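PDB 3NYI: fat acid-binding protein, which binds a long-chain fatty acid, held here as stearic acid, and belongs to the DegV family, whose members are thought to act in lipid binding. Local coordinates for residues K17-L20 and D24-I27; T130-I135 and T268-G273. All blocks are in the same frame, centred on the assembly; numbering follows the deposited sequence.

Contact 1 of 2, residues K17-L20 and D24-I27; sequences KEYL and DVTI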
loop_
_atom_site.group_PDB
_atom_site.type_symbol
_atom_site.label_atom_id
_atom_site.label_comp_id
_atom_site.label_asym_id
_atom_site.label_seq_id
_atom_site.Cartn_x
_atom_site.Cartn_y
_atom_site.Cartn_z
ATOM N N LYS A 17 -5.974 6.048 10.941
ATOM C CA LYS A 17 -7.187 6.810 11.247
ATOM C C LYS A 17 -6.870 8.290 11.432
ATOM O O LYS A 17 -7.564 9.152 10.890
ATOM C CB LYS A 17 -7.863 6.277 12.509
ATOM C CG LYS A 17 -8.576 4.949 12.324
ATOM C CD LYS A 17 -9.768 5.079 11.393
ATOM C CE LYS A 17 -10.568 3.779 11.333
ATOM N NZ LYS A 17 -11.159 3.408 12.653
ATOM N N GLU A 18 -5.817 8.569 12.197
ATOM C CA GLU A 18 -5.367 9.941 12.445
ATOM C C GLU A 18 -5.056 10.695 11.159
ATOM O O GLU A 18 -5.410 11.865 11.014
ATOM C CB GLU A 18 -4.093 9.951 13.288
ATOM C CG GLU A 18 -4.231 9.505 14.720
ATOM C CD GLU A 18 -2.957 9.777 15.506
ATOM O OE1 GLU A 18 -2.022 10.383 14.930
ATOM O OE2 GLU A 18 -2.887 9.393 16.694
ATOM N N TYR A 19 -4.349 10.035 10.244
ATOM C CA TYR A 19 -3.920 10.691 9.019
ATOM C C TYR A 19 -5.140 11.064 8.191
ATOM O O TYR A 19 -5.211 12.160 7.635
ATOM C CB TYR A 19 -3.004 9.778 8.204
ATOM C CG TYR A 19 -2.424 10.463 6.991
ATOM C CD1 TYR A 19 -1.111 10.931 6.993
ATOM C CD2 TYR A 19 -3.197 10.674 5.856
ATOM C CE1 TYR A 19 -0.575 11.562 5.882
ATOM C CE2 TYR A 19 -2.678 11.314 4.746
ATOM C CZ TYR A 19 -1.373 11.758 4.763
ATOM O OH TYR A 19 -0.868 12.389 3.652
ATOM N N LEU A 20 -6.099 10.142 8.117
ATOM C CA LEU A 20 -7.303 10.351 7.321
ATOM C C LEU A 20 -8.077 11.578 7.800
ATOM O O LEU A 20 -8.518 12.394 6.994
ATOM C CB LEU A 20 -8.200 9.109 7.354
ATOM C CG LEU A 20 -7.553 7.841 6.788
ATOM C CD1 LEU A 20 -8.500 6.668 6.936
ATOM C CD2 LEU A 20 -7.170 8.041 5.330
ATOM N N ASP A 24 -8.079 14.940 5.539
ATOM C CA ASP A 24 -9.337 14.812 4.811
ATOM C C ASP A 24 -9.265 13.818 3.637
ATOM O O ASP A 24 -9.652 14.142 2.514
ATOM C CB ASP A 24 -9.807 16.186 4.318
ATOM C CG ASP A 24 -11.257 16.180 3.877
ATOM O OD1 ASP A 24 -12.025 15.343 4.397
ATOM O OD2 ASP A 24 -11.627 17.012 3.018
ATOM N N VAL A 25 -8.761 12.616 3.905
ATOM C CA VAL A 25 -8.699 11.560 2.894
ATOM C C VAL A 25 -9.827 10.562 3.140
ATOM O O VAL A 25 -10.048 10.127 4.269
ATOM C CB VAL A 25 -7.334 10.838 2.910
ATOM C CG1 VAL A 25 -7.342 9.615 1.974
ATOM C CG2 VAL A 25 -6.208 11.818 2.543
ATOM N N THR A 26 -10.542 10.218 2.078
ATOM C CA THR A 26 -11.678 9.311 2.159
ATOM C C THR A 26 -11.261 7.943 1.627
ATOM O O THR A 26 -10.596 7.853 0.593
ATOM C CB THR A 26 -12.842 9.856 1.334
ATOM O OG1 THR A 26 -13.158 11.178 1.797
ATOM C CG2 THR A 26 -14.081 8.944 1.444
ATOM N N ILE A 27 -11.636 6.887 2.341
ATOM C CA ILE A 27 -11.271 5.525 1.948
ATOM C C ILE A 27 -12.435 4.740 1.366
ATOM O O ILE A 27 -13.533 4.732 1.925
ATOM C CB ILE A 27 -10.677 4.742 3.125
ATOM C CG1 ILE A 27 -9.383 5.414 3.591
ATOM C CG2 ILE A 27 -10.413 3.281 2.726
ATOM C CD1 ILE A 27 -8.322 5.536 2.479
#
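L20 presses its two methyl branches against V25 and I27, and this is the tightly packed part of the contact. CD2 of L20 stands 3.7 Å from CB of V25, while CD1 of L20 meets CG1 of I27 at 3.7 Å; in both pairs the side chains run at about a right angle. With CG of L20 anti to its carbonyl carbon (chi1 -61°), the isobutyl end swings toward the strand although the CB itself does not point there. The backbone adds one hydrogen bond, from N of V25 to O of L20 at 3.1 Å, fairly straight (N-H...O 155°) and in the carbonyl plane on a lone pair. It belongs to the Schellman motif that ends helix 17-23, D24 having positive phi (56°) as the chain turns into the strand.

The looser side lies at Y19, where the edge of the ring, at CE2, meets V25 CG2 at 4.2 Å. The Y19 hydroxyl is bonded instead to D136. D24 is partly exposed; its CB points away from segment 17-20, and its OD2 forms a salt bridge with K6. Helix 17-23 is the connecting helix of a beta-alpha-beta unit: strand 25-33 runs parallel to strand 6-10, where V25 touches I7 and I27 touches S9, while T26 faces helix 70-81 through V76 and F80.

Contact 2 of 2, residues T130-I135 and T268-G273; sequences TQALLI and TNVAIG. With STE (stearic acid), chain C.
T268 reaches the helix with both branches of its side chain, and it shares most of the buried surface with A132 and L133. Its methyl, CG2, lies 3.8 Å from the carbonyl O of A132, so CG2 rests on the helix backbone rather than on the alanine methyl. The hydroxyl branch faces L133: OG1 of T268 is 3.3 Å from CD2 of L133, and CB of T268 is 3.8 Å from that same methyl. The chi1 of 42° places OG1 between the backbone N and the carbonyl carbon of T268 and leaves CG2 to face A132.

A132 points its CB at the 268-273 segment and meets a second residue there, with CG1 of V270 4.2 Å away. L133 arrives differently. Its CB does not aim at the segment, but the end of the side chain comes closer, crossing T268 at about a right angle. The same leucine also packs on I237 and S239 of strand 236-242, the strand that pairs with 270-271.

Helix 128-143 thus packs on edge strand 270-271 of the six-stranded mixed sheet and on the loop leading into it, beside the bound fatty acid. I272 packs on T128 at the start of that helix, and its CD1 is 3.6 Å from C17 of the stearic acid, near the methyl end.

All four touching residues are buried. Their contacts are carbon-to-carbon or carbon-to-oxygen, which makes the chemistry van der Waals packing. The T268 hydroxyl, beside a leucine methyl, is satisfied by S239 OG on the adjacent strand of the same sheet.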
loop_
_atom_site.group_PDB
_atom_site.type_symbol
_atom_site.label_atom_id
_atom_site.label_comp_id
_atom_site.label_asym_id
_atom_site.label_seq_id
_atom_site.Cartn_x
_atom_site.Cartn_y
_atom_site.Cartn_z
ATOM N N THR A 130 3.859 2.244 0.285
ATOM C CA THR A 130 4.220 3.145 -0.809
ATOM C C THR A 130 2.991 3.812 -1.400
ATOM O O THR A 130 3.090 4.864 -1.973
ATOM C CB THR A 130 5.038 2.479 -1.946
ATOM O OG1 THR A 130 4.526 1.172 -2.211
ATOM C CG2 THR A 130 6.558 2.390 -1.587
ATOM N N GLN A 131 1.824 3.178 -1.289
ATOM C CA GLN A 131 0.620 3.854 -1.679
ATOM C C GLN A 131 0.368 4.985 -0.692
ATOM O O GLN A 131 -0.002 6.083 -1.097
ATOM C CB GLN A 131 -0.578 2.882 -1.705
ATOM C CG GLN A 131 -1.816 3.460 -2.384
ATOM C CD GLN A 131 -2.893 2.387 -2.508
ATOM O OE1 GLN A 131 -2.584 1.192 -2.481
ATOM N NE2 GLN A 131 -4.151 2.802 -2.630
ATOM N N ALA A 132 0.572 4.729 0.603
ATOM C CA ALA A 132 0.460 5.797 1.608
ATOM C C ALA A 132 1.481 6.938 1.367
ATOM O O ALA A 132 1.139 8.133 1.443
ATOM C CB ALA A 132 0.625 5.216 3.008
ATOM N N LEU A 133 2.721 6.568 1.060
ATOM C CA LEU A 133 3.762 7.578 0.755
ATOM C C LEU A 133 3.402 8.437 -0.456
ATOM O O LEU A 133 3.628 9.650 -0.452
ATOM C CB LEU A 133 5.118 6.902 0.518
ATOM C CG LEU A 133 5.776 6.385 1.800
ATOM C CD1 LEU A 133 6.955 5.472 1.480
ATOM C CD2 LEU A 133 6.214 7.576 2.686
ATOM N N LEU A 134 2.851 7.811 -1.500
ATOM C CA LEU A 134 2.474 8.567 -2.687
ATOM C C LEU A 134 1.322 9.521 -2.388
ATOM O O LEU A 134 1.354 10.684 -2.772
ATOM C CB LEU A 134 2.095 7.640 -3.849
ATOM C CG LEU A 134 1.731 8.372 -5.145
ATOM C CD1 LEU A 134 2.982 9.016 -5.774
ATOM C CD2 LEU A 134 1.060 7.420 -6.144
ATOM N N ILE A 135 0.286 9.025 -1.717
ATOM C CA ILE A 135 -0.813 9.888 -1.356
ATOM C C ILE A 135 -0.309 11.065 -0.530
ATOM O O ILE A 135 -0.678 12.214 -0.760
ATOM C CB ILE A 135 -1.882 9.118 -0.573
ATOM C CG1 ILE A 135 -2.602 8.158 -1.522
ATOM C CG2 ILE A 135 -2.864 10.084 0.025
ATOM C CD1 ILE A 135 -3.404 7.034 -0.791
ATOM N N THR A 268 3.396 8.300 7.938
ATOM C CA THR A 268 3.129 7.286 6.912
ATOM C C THR A 268 3.651 5.890 7.249
ATOM O O THR A 268 3.674 5.011 6.392
ATOM C CB THR A 268 3.628 7.725 5.521
ATOM O OG1 THR A 268 4.917 8.351 5.641
ATOM C CG2 THR A 268 2.635 8.729 4.905
ATOM N N ASN A 269 4.072 5.682 8.492
ATOM C CA ASN A 269 4.257 4.327 8.988
ATOM C C ASN A 269 2.878 3.672 8.931
ATOM O O ASN A 269 1.877 4.344 9.130
ATOM C CB ASN A 269 4.740 4.331 10.446
ATOM C CG ASN A 269 6.200 4.725 10.578
ATOM O OD1 ASN A 269 6.928 4.773 9.585
ATOM N ND2 ASN A 269 6.635 5.007 11.809
ATOM N N VAL A 270 2.813 2.380 8.654
ATOM C CA VAL A 270 1.504 1.728 8.599
ATOM C C VAL A 270 1.461 0.407 9.339
ATOM O O VAL A 270 2.439 -0.341 9.368
ATOM C CB VAL A 270 1.048 1.482 7.149
ATOM C CG1 VAL A 270 0.816 2.809 6.425
ATOM C CG2 VAL A 270 2.060 0.587 6.399
ATOM N N ALA A 271 0.309 0.122 9.935
ATOM C CA ALA A 271 -0.002 -1.231 10.342
ATOM C C ALA A 271 -0.536 -1.882 9.071
ATOM O O ALA A 271 -1.620 -1.533 8.594
ATOM C CB ALA A 271 -1.067 -1.230 11.436
ATOM N N ILE A 272 0.238 -2.797 8.504
ATOM C CA ILE A 272 -0.096 -3.354 7.195
ATOM C C ILE A 272 -1.516 -3.915 7.253
ATOM O O ILE A 272 -1.871 -4.645 8.188
ATOM C CB ILE A 272 0.909 -4.411 6.789
ATOM C CG1 ILE A 272 2.292 -3.755 6.627
ATOM C CG2 ILE A 272 0.487 -5.094 5.492
ATOM C CD1 ILE A 272 3.411 -4.762 6.532
ATOM N N GLY A 273 -2.337 -3.534 6.286
ATOM C CA GLY A 273 -3.755 -3.848 6.362
ATOM C C GLY A 273 -4.157 -5.197 5.824
ATOM O O GLY A 273 -3.341 -5.954 5.295
HETATM C C1 STE C . -8.363 -7.762 -4.767
HETATM O O1 STE C . -8.653 -7.193 -5.775
HETATM O O2 STE C . -8.890 -8.804 -4.510
HETATM C C2 STE C . -7.160 -7.268 -3.931
HETATM C C3 STE C . -5.896 -8.106 -4.248
HETATM C C4 STE C . -4.730 -7.676 -3.323
HETATM C C5 STE C . -3.395 -8.311 -3.776
HETATM C C6 STE C . -2.264 -7.909 -2.802
HETATM C C7 STE C . -0.933 -8.613 -3.169
HETATM C C8 STE C . 0.187 -8.047 -2.257
HETATM C C9 STE C . 1.544 -8.724 -2.553
HETATM C C10 STE C . 2.600 -8.183 -1.550
HETATM C C11 STE C . 3.023 -6.782 -1.997
HETATM C C12 STE C . 2.978 -5.694 -0.899
HETATM C C13 STE C . 3.099 -6.216 0.542
HETATM C C14 STE C . 4.132 -5.305 1.257
HETATM C C15 STE C . 4.050 -5.465 2.793
HETATM C C16 STE C . 5.321 -4.840 3.422
HETATM C C17 STE C . 5.095 -3.332 3.663
HETATM C C18 STE C . 6.278 -2.717 4.447
#

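From the N terminus, contact 1 comes first and is local: only three residues, all helical, separate 17-20 from 24-27, and it closes the turn from helix 17-23 into strand 25-33. Contact 2 opens later and spans 132 residues, bringing the region of strand 270-271 back to helix 128-143. The two are in series, neither nesting nor crossing. Their centres are 12 Å apart, and their nearest atoms come within about 4 Å without touching. Contact 1 ties helix 17-23 to strand 25-33 of the first sheet, whereas contact 2 ties helix 128-143 to the edge of the other sheet. L15 touches both L20 and A132, and D136 both Y19 and T268.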